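Local coordinates for protein peroxiredoxin 6 (Arenicola marina, PDB 2V2G) that probably reduces hydrogen peroxide and organic hydroperoxides to water and alcohols as a thiol-specific peroxidase of the Prx6 subfamily, at residues D15-K20 against A75-W80; L34-R39 against L110-P115; T47-V52 against L66-C71; I53-D58 against E155-I160. The protein carries 1 engineered substitution. All coordinates share one frame; numbering follows the deposited sequence.

Interaction 1 of 4, residues D15-K20 against A75-W80; sequences DSTIGK and ADHKEW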
loop_
_atom_site.group_PDB
_atom_site.type_symbol
_atom_site.label_atom_id
_atom_site.label_comp_id
_atom_site.label_asym_id
_atom_site.label_seq_id
_atom_site.Cartn_x
_atom_site.Cartn_y
_atom_site.Cartn_z
ATOM N N ASP A 15 0.117 9.049 -24.503
ATOM C CA ASP A 15 1.134 8.385 -25.312
ATOM C C ASP A 15 1.922 7.362 -24.442
ATOM O O ASP A 15 1.998 7.408 -23.191
ATOM C CB ASP A 15 2.151 9.361 -25.877
ATOM C CG ASP A 15 2.727 8.927 -27.273
ATOM O OD1 ASP A 15 2.655 7.738 -27.752
ATOM O OD2 ASP A 15 3.299 9.830 -27.926
ATOM N N SER A 16 2.500 6.411 -25.155
ATOM C CA SER A 16 3.161 5.289 -24.538
ATOM C C SER A 16 4.149 4.662 -25.497
ATOM O O SER A 16 4.175 4.995 -26.682
ATOM C CB SER A 16 2.126 4.242 -24.100
ATOM O OG SER A 16 1.733 3.387 -25.162
ATOM N N THR A 17 4.911 3.707 -24.971
ATOM C CA THR A 17 5.790 2.856 -25.790
ATOM C C THR A 17 5.104 1.963 -26.836
ATOM O O THR A 17 5.778 1.428 -27.730
ATOM C CB THR A 17 6.663 1.980 -24.881
ATOM O OG1 THR A 17 5.813 1.200 -24.047
ATOM C CG2 THR A 17 7.606 2.849 -24.099
ATOM N N ILE A 18 3.788 1.792 -26.700
ATOM C CA ILE A 18 2.977 1.109 -27.700
ATOM C C ILE A 18 2.103 2.084 -28.478
ATOM O O ILE A 18 1.224 1.662 -29.204
ATOM C CB ILE A 18 2.152 -0.043 -27.111
ATOM C CG1 ILE A 18 1.011 0.473 -26.239
ATOM C CG2 ILE A 18 3.065 -1.027 -26.341
ATOM C CD1 ILE A 18 0.136 -0.595 -25.699
ATOM N N GLY A 19 2.406 3.374 -28.409
ATOM C CA GLY A 19 1.646 4.387 -29.129
ATOM C C GLY A 19 0.527 4.956 -28.275
ATOM O O GLY A 19 0.465 4.723 -27.069
ATOM N N LYS A 20 -0.349 5.743 -28.881
ATOM C CA LYS A 20 -1.419 6.347 -28.119
ATOM C C LYS A 20 -2.422 5.308 -27.720
ATOM O O LYS A 20 -2.690 4.359 -28.465
ATOM C CB LYS A 20 -2.119 7.499 -28.852
ATOM C CG LYS A 20 -1.200 8.718 -29.112
ATOM C CD LYS A 20 -2.038 9.960 -29.462
ATOM C CE LYS A 20 -1.174 11.098 -30.041
ATOM N NZ LYS A 20 -1.984 12.168 -30.763
ATOM N N ALA A 75 10.682 8.202 -26.066
ATOM C CA ALA A 75 12.053 7.880 -26.517
ATOM C C ALA A 75 12.961 7.453 -25.360
ATOM O O ALA A 75 13.659 6.432 -25.435
ATOM C CB ALA A 75 12.630 9.077 -27.291
ATOM N N ASP A 76 12.894 8.186 -24.248
ATOM C CA ASP A 76 13.606 7.801 -23.032
ATOM C C ASP A 76 13.119 6.452 -22.442
ATOM O O ASP A 76 13.907 5.605 -21.989
ATOM C CB ASP A 76 13.443 8.905 -21.985
ATOM C CG ASP A 76 14.417 10.034 -22.180
ATOM O OD1 ASP A 76 15.187 9.990 -23.138
ATOM O OD2 ASP A 76 14.368 10.994 -21.385
ATOM N N HIS A 77 11.814 6.224 -22.468
ATOM C CA HIS A 77 11.284 4.934 -22.039
ATOM C C HIS A 77 11.848 3.804 -22.874
ATOM O O HIS A 77 12.257 2.783 -22.340
ATOM C CB HIS A 77 9.774 4.897 -22.156
ATOM C CG HIS A 77 9.059 5.784 -21.191
ATOM N ND1 HIS A 77 7.747 6.166 -21.363
ATOM C CD2 HIS A 77 9.455 6.315 -20.011
ATOM C CE1 HIS A 77 7.371 6.887 -20.314
ATOM N NE2 HIS A 77 8.395 7.019 -19.498
ATOM N N LYS A 78 11.875 3.981 -24.186
ATOM C CA LYS A 78 12.392 2.926 -25.064
ATOM C C LYS A 78 13.868 2.636 -24.800
ATOM O O LYS A 78 14.256 1.474 -24.677
ATOM C CB LYS A 78 12.089 3.229 -26.538
ATOM C CG LYS A 78 10.634 2.832 -26.899
ATOM C CD LYS A 78 10.261 3.046 -28.375
ATOM C CE LYS A 78 8.724 3.177 -28.578
ATOM N NZ LYS A 78 8.478 3.596 -29.992
ATOM N N GLU A 79 14.674 3.681 -24.643
ATOM C CA GLU A 79 16.095 3.506 -24.384
ATOM C C GLU A 79 16.332 2.891 -23.008
ATOM O O GLU A 79 17.075 1.929 -22.845
ATOM C CB GLU A 79 16.828 4.827 -24.437
ATOM C CG GLU A 79 18.339 4.653 -24.301
ATOM C CD GLU A 79 19.123 5.961 -24.298
ATOM O OE1 GLU A 79 18.509 7.047 -24.330
ATOM O OE2 GLU A 79 20.375 5.883 -24.235
ATOM N N TRP A 80 15.688 3.459 -22.013
ATOM C CA TRP A 80 15.844 2.933 -20.666
ATOM C C TRP A 80 15.337 1.500 -20.511
ATOM O O TRP A 80 15.848 0.757 -19.683
ATOM C CB TRP A 80 15.155 3.867 -19.683
ATOM C CG TRP A 80 15.232 3.416 -18.260
ATOM C CD1 TRP A 80 16.355 3.115 -17.538
ATOM C CD2 TRP A 80 14.130 3.220 -17.392
ATOM N NE1 TRP A 80 16.004 2.787 -16.256
ATOM C CE2 TRP A 80 14.644 2.829 -16.138
ATOM C CE3 TRP A 80 12.746 3.352 -17.540
ATOM C CZ2 TRP A 80 13.818 2.566 -15.034
ATOM C CZ3 TRP A 80 11.920 3.084 -16.429
ATOM C CH2 TRP A 80 12.467 2.675 -15.207
#

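Interaction 2 of 4, residues L34-R39 against L110-P115; sequences LFSHPR and LGMVDP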
loop_
_atom_site.group_PDB
_atom_site.type_symbol
_atom_site.label_atom_id
_atom_site.label_comp_id
_atom_site.label_asym_id
_atom_site.label_seq_id
_atom_site.Cartn_x
_atom_site.Cartn_y
_atom_site.Cartn_z
ATOM N N LEU A 34 -1.798 -0.437 -12.782
ATOM C CA LEU A 34 -1.048 0.721 -13.218
ATOM C C LEU A 34 -0.074 1.115 -12.132
ATOM O O LEU A 34 -0.478 1.295 -10.986
ATOM C CB LEU A 34 -2.002 1.914 -13.530
ATOM C CG LEU A 34 -1.430 3.277 -13.843
ATOM C CD1 LEU A 34 -0.515 3.137 -15.021
ATOM C CD2 LEU A 34 -2.595 4.276 -14.191
ATOM N N PHE A 35 1.204 1.243 -12.464
ATOM C CA PHE A 35 2.199 1.604 -11.442
ATOM C C PHE A 35 3.102 2.656 -11.993
ATOM O O PHE A 35 3.400 2.651 -13.201
ATOM C CB PHE A 35 2.960 0.391 -10.959
ATOM C CG PHE A 35 3.783 -0.314 -11.968
ATOM C CD1 PHE A 35 3.187 -1.142 -12.891
ATOM C CD2 PHE A 35 5.173 -0.231 -11.899
ATOM C CE1 PHE A 35 3.977 -1.837 -13.880
ATOM C CE2 PHE A 35 5.958 -0.943 -12.807
ATOM C CZ PHE A 35 5.360 -1.747 -13.775
ATOM N N SER A 36 3.469 3.626 -11.166
ATOM C CA SER A 36 4.314 4.713 -11.600
ATOM C C SER A 36 5.700 4.630 -10.959
ATOM O O SER A 36 5.934 3.939 -9.961
ATOM C CB SER A 36 3.694 6.069 -11.274
ATOM O OG SER A 36 3.620 6.234 -9.860
ATOM N N HIS A 37 6.622 5.397 -11.546
ATOM C CA HIS A 37 7.919 5.638 -10.989
ATOM C C HIS A 37 8.416 7.051 -11.309
ATOM O O HIS A 37 7.936 7.693 -12.243
ATOM C CB HIS A 37 8.954 4.616 -11.492
ATOM C CG HIS A 37 9.243 4.743 -12.959
ATOM N ND1 HIS A 37 8.428 4.190 -13.924
ATOM C CD2 HIS A 37 10.258 5.349 -13.623
ATOM C CE1 HIS A 37 8.908 4.500 -15.125
ATOM N NE2 HIS A 37 10.000 5.228 -14.974
ATOM N N PRO A 38 9.330 7.586 -10.478
ATOM C CA PRO A 38 9.682 9.022 -10.622
ATOM C C PRO A 38 10.382 9.434 -11.907
ATOM O O PRO A 38 9.980 10.407 -12.526
ATOM C CB PRO A 38 10.517 9.312 -9.360
ATOM C CG PRO A 38 10.169 8.217 -8.420
ATOM C CD PRO A 38 9.895 7.005 -9.235
ATOM N N ARG A 39 11.379 8.657 -12.345
ATOM C CA ARG A 39 12.213 9.075 -13.442
ATOM C C ARG A 39 12.866 7.840 -14.064
ATOM O O ARG A 39 13.310 6.971 -13.360
ATOM C CB ARG A 39 13.323 10.052 -12.941
ATOM C CG ARG A 39 13.872 10.924 -13.998
ATOM C CD ARG A 39 12.929 12.030 -14.167
ATOM N NE ARG A 39 13.222 12.893 -15.291
ATOM C CZ ARG A 39 14.048 13.941 -15.222
ATOM N NH1 ARG A 39 14.714 14.226 -14.095
ATOM N NH2 ARG A 39 14.234 14.685 -16.307
ATOM N N LEU A 110 -4.317 11.679 -10.413
ATOM C CA LEU A 110 -4.263 10.447 -9.631
ATOM C C LEU A 110 -3.664 10.673 -8.242
ATOM O O LEU A 110 -3.496 9.703 -7.445
ATOM C CB LEU A 110 -3.531 9.338 -10.434
ATOM C CG LEU A 110 -4.076 8.893 -11.803
ATOM C CD1 LEU A 110 -3.362 7.671 -12.348
ATOM C CD2 LEU A 110 -5.567 8.611 -11.669
ATOM N N GLY A 111 -3.355 11.934 -7.919
ATOM C CA GLY A 111 -2.858 12.228 -6.590
ATOM C C GLY A 111 -1.531 11.534 -6.311
ATOM O O GLY A 111 -1.245 11.203 -5.152
ATOM N N MET A 112 -0.686 11.437 -7.355
ATOM C CA MET A 112 0.559 10.683 -7.260
ATOM C C MET A 112 1.866 11.501 -7.444
ATOM O O MET A 112 2.886 10.915 -7.834
ATOM C CB MET A 112 0.534 9.484 -8.137
ATOM C CG MET A 112 0.445 9.839 -9.595
ATOM S SD MET A 112 0.560 8.339 -10.614
ATOM C CE MET A 112 0.147 9.080 -12.192
ATOM N N VAL A 113 1.839 12.792 -7.124
ATOM C CA VAL A 113 3.043 13.637 -7.208
ATOM C C VAL A 113 3.985 13.301 -6.017
ATOM O O VAL A 113 3.539 13.070 -4.881
ATOM C CB VAL A 113 2.687 15.119 -7.210
ATOM C CG1 VAL A 113 3.955 15.957 -7.147
ATOM C CG2 VAL A 113 1.853 15.520 -8.456
ATOM N N ASP A 114 5.253 13.120 -6.317
ATOM C CA ASP A 114 6.232 12.828 -5.248
ATOM C C ASP A 114 6.470 14.113 -4.452
ATOM O O ASP A 114 6.596 15.211 -4.995
ATOM C CB ASP A 114 7.547 12.324 -5.829
ATOM C CG ASP A 114 8.431 11.672 -4.778
ATOM O OD1 ASP A 114 8.215 10.450 -4.578
ATOM O OD2 ASP A 114 9.277 12.415 -4.184
ATOM N N PRO A 115 6.595 13.952 -3.115
ATOM C CA PRO A 115 6.791 15.041 -2.185
ATOM C C PRO A 115 8.175 15.708 -2.330
ATOM O O PRO A 115 8.345 16.891 -2.023
ATOM C CB PRO A 115 6.631 14.323 -0.818
ATOM C CG PRO A 115 6.972 12.953 -1.022
ATOM C CD PRO A 115 6.565 12.647 -2.420
#

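Interaction 3 of 4, residues T47-V52 against L66-C71; sequences TELGRV and LIALSC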
loop_
_atom_site.group_PDB
_atom_site.type_symbol
_atom_site.label_atom_id
_atom_site.label_comp_id
_atom_site.label_asym_id
_atom_site.label_seq_id
_atom_site.Cartn_x
_atom_site.Cartn_y
_atom_site.Cartn_z
ATOM N N THR A 47 15.484 -1.354 -10.699
ATOM C CA THR A 47 15.213 -2.609 -9.963
ATOM C C THR A 47 13.726 -3.005 -9.933
ATOM O O THR A 47 13.384 -4.184 -9.971
ATOM C CB THR A 47 15.775 -2.587 -8.494
ATOM O OG1 THR A 47 14.982 -1.753 -7.646
ATOM C CG2 THR A 47 17.251 -2.121 -8.503
ATOM N N GLU A 48 12.827 -2.006 -9.812
ATOM C CA GLU A 48 11.393 -2.265 -9.742
ATOM C C GLU A 48 10.793 -2.759 -11.056
ATOM O O GLU A 48 10.134 -3.837 -11.087
ATOM C CB GLU A 48 10.657 -1.022 -9.288
ATOM C CG GLU A 48 10.876 -0.723 -7.841
ATOM C CD GLU A 48 10.011 0.469 -7.441
ATOM O OE1 GLU A 48 10.003 1.416 -8.227
ATOM O OE2 GLU A 48 9.302 0.393 -6.418
ATOM N N LEU A 49 11.043 -2.027 -12.134
ATOM C CA LEU A 49 10.539 -2.480 -13.452
ATOM C C LEU A 49 11.200 -3.798 -13.834
ATOM O O LEU A 49 10.578 -4.650 -14.456
ATOM C CB LEU A 49 10.675 -1.384 -14.522
ATOM C CG LEU A 49 9.512 -0.389 -14.522
ATOM C CD1 LEU A 49 9.396 0.461 -13.286
ATOM C CD2 LEU A 49 9.595 0.512 -15.772
ATOM N N GLY A 50 12.440 -4.028 -13.432
ATOM C CA GLY A 50 13.073 -5.318 -13.707
ATOM C C GLY A 50 12.453 -6.463 -12.945
ATOM O O GLY A 50 12.280 -7.579 -13.449
ATOM N N ARG A 51 12.090 -6.209 -11.685
ATOM C CA ARG A 51 11.324 -7.152 -10.903
ATOM C C ARG A 51 9.989 -7.506 -11.540
ATOM O O ARG A 51 9.561 -8.664 -11.481
ATOM C CB ARG A 51 11.158 -6.668 -9.460
ATOM C CG ARG A 51 10.488 -7.656 -8.565
ATOM C CD ARG A 51 11.159 -9.027 -8.542
ATOM N NE ARG A 51 10.619 -9.947 -7.532
ATOM C CZ ARG A 51 10.704 -11.255 -7.626
ATOM N NH1 ARG A 51 11.286 -11.792 -8.668
ATOM N NH2 ARG A 51 10.169 -12.009 -6.671
ATOM N N VAL A 52 9.282 -6.493 -12.048
ATOM C CA VAL A 52 8.014 -6.747 -12.720
ATOM C C VAL A 52 8.208 -7.664 -13.950
ATOM O O VAL A 52 7.433 -8.615 -14.117
ATOM C CB VAL A 52 7.266 -5.442 -13.033
ATOM C CG1 VAL A 52 5.960 -5.746 -13.766
ATOM C CG2 VAL A 52 6.949 -4.719 -11.713
ATOM N N LEU A 66 -0.485 -5.427 -16.971
ATOM C CA LEU A 66 0.395 -4.436 -16.401
ATOM C C LEU A 66 0.681 -3.208 -17.274
ATOM O O LEU A 66 0.810 -3.338 -18.496
ATOM C CB LEU A 66 1.756 -5.109 -16.150
ATOM C CG LEU A 66 1.855 -6.192 -15.090
ATOM C CD1 LEU A 66 3.035 -7.195 -15.415
ATOM C CD2 LEU A 66 1.969 -5.529 -13.733
ATOM N N ILE A 67 0.839 -2.059 -16.629
ATOM C CA ILE A 67 1.198 -0.819 -17.317
ATOM C C ILE A 67 1.941 0.147 -16.400
ATOM O O ILE A 67 1.513 0.363 -15.305
ATOM C CB ILE A 67 -0.006 -0.136 -18.088
ATOM C CG1 ILE A 67 0.460 1.022 -18.928
ATOM C CG2 ILE A 67 -1.116 0.309 -17.165
ATOM C CD1 ILE A 67 -0.524 1.320 -20.155
ATOM N N ALA A 68 3.118 0.591 -16.881
ATOM C CA ALA A 68 3.979 1.526 -16.141
ATOM C C ALA A 68 3.758 2.971 -16.602
ATOM O O ALA A 68 3.142 3.210 -17.618
ATOM C CB ALA A 68 5.413 1.102 -16.263
ATOM N N LEU A 69 4.291 3.927 -15.832
ATOM C CA LEU A 69 4.081 5.362 -16.018
ATOM C C LEU A 69 5.150 6.163 -15.346
ATOM O O LEU A 69 5.473 5.931 -14.183
ATOM C CB LEU A 69 2.761 5.783 -15.469
ATOM C CG LEU A 69 2.387 7.238 -15.719
ATOM C CD1 LEU A 69 0.876 7.314 -15.904
ATOM C CD2 LEU A 69 2.932 8.199 -14.615
ATOM N N SER A 70 5.748 7.067 -16.090
ATOM C CA SER A 70 6.452 8.202 -15.505
ATOM C C SER A 70 6.219 9.466 -16.364
ATOM O O SER A 70 5.601 9.432 -17.441
ATOM C CB SER A 70 7.953 7.917 -15.368
ATOM O OG SER A 70 8.684 8.154 -16.601
ATOM N N CYS A 71 6.732 10.585 -15.902
ATOM C CA CYS A 71 6.540 11.844 -16.667
ATOM C C CYS A 71 7.577 12.017 -17.790
ATOM O O CYS A 71 7.595 13.016 -18.469
ATOM C CB CYS A 71 6.458 13.099 -15.797
ATOM S SG CYS A 71 5.186 12.996 -14.482
#

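Interaction 4 of 4, residues I53-D58 against E155-I160; sequences IQLEGD and EILRVI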
loop_
_atom_site.group_PDB
_atom_site.type_symbol
_atom_site.label_atom_id
_atom_site.label_comp_id
_atom_site.label_asym_id
_atom_site.label_seq_id
_atom_site.Cartn_x
_atom_site.Cartn_y
_atom_site.Cartn_z
ATOM N N ILE A 53 9.241 -7.443 -14.743
ATOM C CA ILE A 53 9.581 -8.396 -15.838
ATOM C C ILE A 53 9.760 -9.822 -15.258
ATOM O O ILE A 53 9.187 -10.786 -15.780
ATOM C CB ILE A 53 10.840 -7.976 -16.684
ATOM C CG1 ILE A 53 10.578 -6.581 -17.315
ATOM C CG2 ILE A 53 11.266 -9.158 -17.678
ATOM C CD1 ILE A 53 11.730 -6.098 -18.108
ATOM N N GLN A 54 10.526 -9.952 -14.152
ATOM C CA GLN A 54 10.724 -11.253 -13.551
ATOM C C GLN A 54 9.412 -11.945 -13.157
ATOM O O GLN A 54 9.332 -13.176 -13.230
ATOM C CB GLN A 54 11.674 -11.226 -12.351
ATOM C CG GLN A 54 13.087 -10.809 -12.662
ATOM C CD GLN A 54 13.930 -10.613 -11.407
ATOM O OE1 GLN A 54 13.431 -10.705 -10.270
ATOM N NE2 GLN A 54 15.217 -10.342 -11.615
ATOM N N LEU A 55 8.425 -11.133 -12.744
ATOM C CA LEU A 55 7.136 -11.621 -12.302
ATOM C C LEU A 55 6.050 -11.626 -13.423
ATOM O O LEU A 55 4.868 -11.853 -13.118
ATOM C CB LEU A 55 6.649 -10.755 -11.120
ATOM C CG LEU A 55 7.464 -10.907 -9.840
ATOM C CD1 LEU A 55 7.021 -9.822 -8.789
ATOM C CD2 LEU A 55 7.244 -12.315 -9.293
ATOM N N GLU A 56 6.396 -11.361 -14.682
ATOM C CA GLU A 56 5.355 -11.112 -15.682
ATOM C C GLU A 56 4.417 -12.340 -15.849
ATOM O O GLU A 56 3.194 -12.170 -15.932
ATOM C CB GLU A 56 5.982 -10.660 -17.017
ATOM C CG GLU A 56 6.103 -11.680 -18.091
ATOM C CD GLU A 56 4.792 -11.923 -18.874
ATOM O OE1 GLU A 56 3.924 -10.993 -18.964
ATOM O OE2 GLU A 56 4.652 -13.040 -19.416
ATOM N N GLY A 57 4.977 -13.526 -15.816
ATOM C CA GLY A 57 4.164 -14.713 -15.813
ATOM C C GLY A 57 3.209 -14.897 -14.630
ATOM O O GLY A 57 2.155 -15.499 -14.796
ATOM N N ASP A 58 3.592 -14.434 -13.434
ATOM C CA ASP A 58 2.703 -14.511 -12.277
ATOM C C ASP A 58 1.485 -13.589 -12.471
ATOM O O ASP A 58 0.380 -13.928 -12.098
ATOM C CB ASP A 58 3.497 -14.117 -11.018
ATOM C CG ASP A 58 4.606 -15.144 -10.690
ATOM O OD1 ASP A 58 4.354 -16.382 -10.749
ATOM O OD2 ASP A 58 5.771 -14.729 -10.488
ATOM N N GLU A 155 3.828 -8.592 -2.329
ATOM C CA GLU A 155 2.618 -8.119 -1.626
ATOM C C GLU A 155 1.516 -7.734 -2.630
ATOM O O GLU A 155 0.351 -7.976 -2.406
ATOM C CB GLU A 155 2.931 -6.912 -0.714
ATOM C CG GLU A 155 1.693 -6.285 -0.095
ATOM C CD GLU A 155 0.919 -7.155 0.851
ATOM O OE1 GLU A 155 1.439 -8.270 1.219
ATOM O OE2 GLU A 155 -0.141 -6.670 1.363
ATOM N N ILE A 156 1.909 -7.142 -3.758
ATOM C CA ILE A 156 0.968 -6.791 -4.818
ATOM C C ILE A 156 0.303 -8.080 -5.357
ATOM O O ILE A 156 -0.925 -8.127 -5.484
ATOM C CB ILE A 156 1.665 -5.972 -5.947
ATOM C CG1 ILE A 156 2.043 -4.597 -5.349
ATOM C CG2 ILE A 156 0.671 -5.725 -7.108
ATOM C CD1 ILE A 156 3.087 -3.855 -6.123
ATOM N N LEU A 157 1.103 -9.115 -5.600
ATOM C CA LEU A 157 0.530 -10.416 -6.019
ATOM C C LEU A 157 -0.383 -10.966 -4.922
ATOM O O LEU A 157 -1.461 -11.523 -5.209
ATOM C CB LEU A 157 1.569 -11.405 -6.464
ATOM C CG LEU A 157 2.279 -11.002 -7.769
ATOM C CD1 LEU A 157 3.584 -11.691 -7.921
ATOM C CD2 LEU A 157 1.371 -11.328 -8.950
ATOM N N ARG A 158 0.023 -10.845 -3.657
ATOM C CA ARG A 158 -0.811 -11.401 -2.545
ATOM C C ARG A 158 -2.181 -10.747 -2.529
ATOM O O ARG A 158 -3.216 -11.409 -2.391
ATOM C CB ARG A 158 -0.102 -11.232 -1.183
ATOM C CG ARG A 158 -0.712 -11.914 0.040
ATOM C CD ARG A 158 -0.024 -11.514 1.303
ATOM N NE ARG A 158 -0.487 -10.193 1.713
ATOM C CZ ARG A 158 -1.629 -9.941 2.321
ATOM N NH1 ARG A 158 -2.470 -10.907 2.695
ATOM N NH2 ARG A 158 -1.962 -8.676 2.537
ATOM N N VAL A 159 -2.209 -9.408 -2.607
ATOM C CA VAL A 159 -3.483 -8.701 -2.600
ATOM C C VAL A 159 -4.303 -8.954 -3.846
ATOM O O VAL A 159 -5.516 -8.995 -3.729
ATOM C CB VAL A 159 -3.357 -7.227 -2.237
ATOM C CG1 VAL A 159 -2.677 -7.065 -0.862
ATOM C CG2 VAL A 159 -2.606 -6.420 -3.288
ATOM N N ILE A 160 -3.684 -9.132 -4.998
ATOM C CA ILE A 160 -4.431 -9.559 -6.191
ATOM C C ILE A 160 -5.168 -10.861 -5.921
ATOM O O ILE A 160 -6.370 -10.982 -6.200
ATOM C CB ILE A 160 -3.559 -9.685 -7.491
ATOM C CG1 ILE A 160 -3.144 -8.254 -7.926
ATOM C CG2 ILE A 160 -4.335 -10.492 -8.576
ATOM C CD1 ILE A 160 -1.969 -8.246 -8.924
#

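Interaction 1 of 4, residues D15-K20 against A75-W80
Thr17 meets His77 and Lys78 where the type I beta turn from Ser16 to Gly19, at the end of strand 13-16, packs against helix 74-88 of the thioredoxin-like domain. The methyl does the work. Thr17 CG2 lies 3.6 Å from His77 CB, and the two side chains cross at about a right angle; the methyl approaches the imidazole obliquely. Rotation about the first bond explains the choice of branch: with chi1 at 58°, OG1 sits between the backbone N and the carbonyl carbon while CG2 lies beside the N. The hydroxyl meanwhile bonds to the backbone N of Ile98 on the neighbouring strand 98-100, which leaves the methyl for the helix. His77 is likewise engaged at its far end, where NE2 is hydrogen-bonded to Ser70 OG, so the ring is anchored on one side and packed at its root on the other.

Lys78 runs past Thr17 in the opposite direction. Its chain is extended beyond CG, and the aliphatic part lies along the turn: CG is 4.1 Å from Thr17 CG2, and CE reaches Thr17 O at 3.5 Å. The amino group is farther from that oxygen, so the lysine contributes hydrocarbon here and no hydrogen bond crosses the contact.

The turn that presents Thr17 is braced from within. Gly19 N bonds to Ser16 O, and Ser16 OG accepts from Ile18 N at 3.0 Å, an ST turn. The same hydroxyl donates to Gly19 O at 2.7 Å, meeting a lone pair in the carbonyl plane.

Interaction 2 of 4, residues L34-R39 against L110-P115
Leu34 and Leu110 supply the apolar part of this buried contact. Their side chains cross at about a right angle and meet through one methyl each, Leu34 CD2 to Leu110 CD1 at 3.9 Å. Leu34 has its CG anti to the backbone N, chi1 173°, and its CD2 branch makes the touch. Phe9 packs on both leucines.

The second kind of contact sets sulfur beside a hydroxyl. Met112 SD lies 3.8 Å from Ser36 OG and 3.9 Å from Ser36 CB, so the thioether rests against the whole short side chain. This is van der Waals packing; the polar needs of Ser36 OG are met by Cys127 O and Ala129 N on the adjoining strand 124-133. From a CG set between the backbone N and the carbonyl carbon, the methionine chain runs on extended to bring SD to strand 31-36.

In the thioredoxin-like fold, strand 31-36 is a central strand of the mixed sheet, and the segment 110-115 covers the face opposite the one on which helix 43-54 packs. Phe35, between the two contacting strand residues, points away from 110-115 and touches Leu49 of that helix.

Gly111 ends helix 105-109 in a Schellman motif, its positive phi of 63° turning the chain between Leu110 and Met112, both of which point their CB atoms toward the strand. A backbone hydrogen bond ties Met112 to Cys127, and Asp114 OD1 accepts from Ala147 N.

Interaction 3 of 4, residues T47-V52 against L66-C71
Helix 43-54, which carries the predicted peroxidatic position near its N-terminal end, packs on a face of the central sheet, here against strand 64-70, through four buried apolar residues: Leu49 and Val52 from the helix, Ala68 and Leu66 from the strand. That position holds an engineered serine, Ser45, in this structure. Val52 and Leu66 reach toward each other tip to tip. Val52 CG1 touches both methyls of the leucine, CD1 at 3.7 Å and CD2 at 4.0 Å, so a single branch of the valine faces the whole fork. It is the branch anti to the backbone N, chi1 179°, that makes this reach. One helical turn earlier, Leu49 stands over a much smaller partner, with CD2 4.3 Å from Ala68 CB. Its CB does not point straight at the strand; the terminal methyl closes the distance. Phe35 of the adjacent strand touches Leu49, Val52 and Ala68, and Tyr96 packs on Val52 and Leu66.

No hydrogen bond or charge spans the interface. Its hold therefore rests on dispersion and the burial of hydrocarbon, which sets the helix against the sheet through shape and not through directional bonds.

Interaction 4 of 4, residues I53-D58 against E155-I160
Leu157 is the residue through which helix 153-168 meets the segment 53-58. At the start, Glu155 turns to the salt bridge with Arg158 one turn on. Ile156 then packs on Val130 of the sheet.

Leu157 follows, its CB directed at the opposite segment. Its CD1 lies 3.9 Å from Asp58 CB and 4.0 Å from each methyl of Leu55, so one carbon is lodged between the two residues; CD2 adds a contact to Asp58 CB at 4.1 Å. Leu55 and Leu157 cross obliquely. Asp58 offers its methylene here, and its carboxylate makes no bond across the contact. With Leu157 cut back to an alanine, a gap is likely to open beside Leu55, and the methylene of Asp58 would lose this apolar cover.

Arg158 grips Glu155 side-on with two nitrogens: NE to OE1 at 2.8 Å, nearly straight at 168°, and NH2 to OE2 at 3.0 Å. Both carboxylate oxygens lie close to the guanidinium plane, although NE meets OE1 from above the carboxylate plane. Tyr145 and Asn152 of the second subunit also bind Glu155, placing this pair at the dimer interface. Val159 and Ile160 continue on to Ile132.

Helix 153-168 thus lies against strand 124-133 with Ile156, Val159 and Ile160, while Leu157 reaches the junction of helices 43-54 and 56-61 at Leu55, and Ile156, Leu157 and Ile160 also touch Phe59 of helix 56-61.

How the interactions relate
Interactions 1, 2 and 3 join round the same mixed sheet, whereas interaction 4 extends the packing away from the annotated sites. Interactions 2 and 3 are the closest pair, centres about 11 Å apart, their strands paired by His37 N to Leu69 O at 2.9 Å. Interaction 1 meets interaction 3 where Trp80 CZ3 lies 3.5 Å from Leu49 CD2, and Trp80 also packs on His37 of interaction 2. Helix 43-54 passes from interaction 3 into interaction 4. The side chain of Leu49 lies about 5 Å from that of engineered Ser45 and about 9 Å from bound benzoic acid; those of Ser36 and His77 lie about 9 and 10 Å from Ser45.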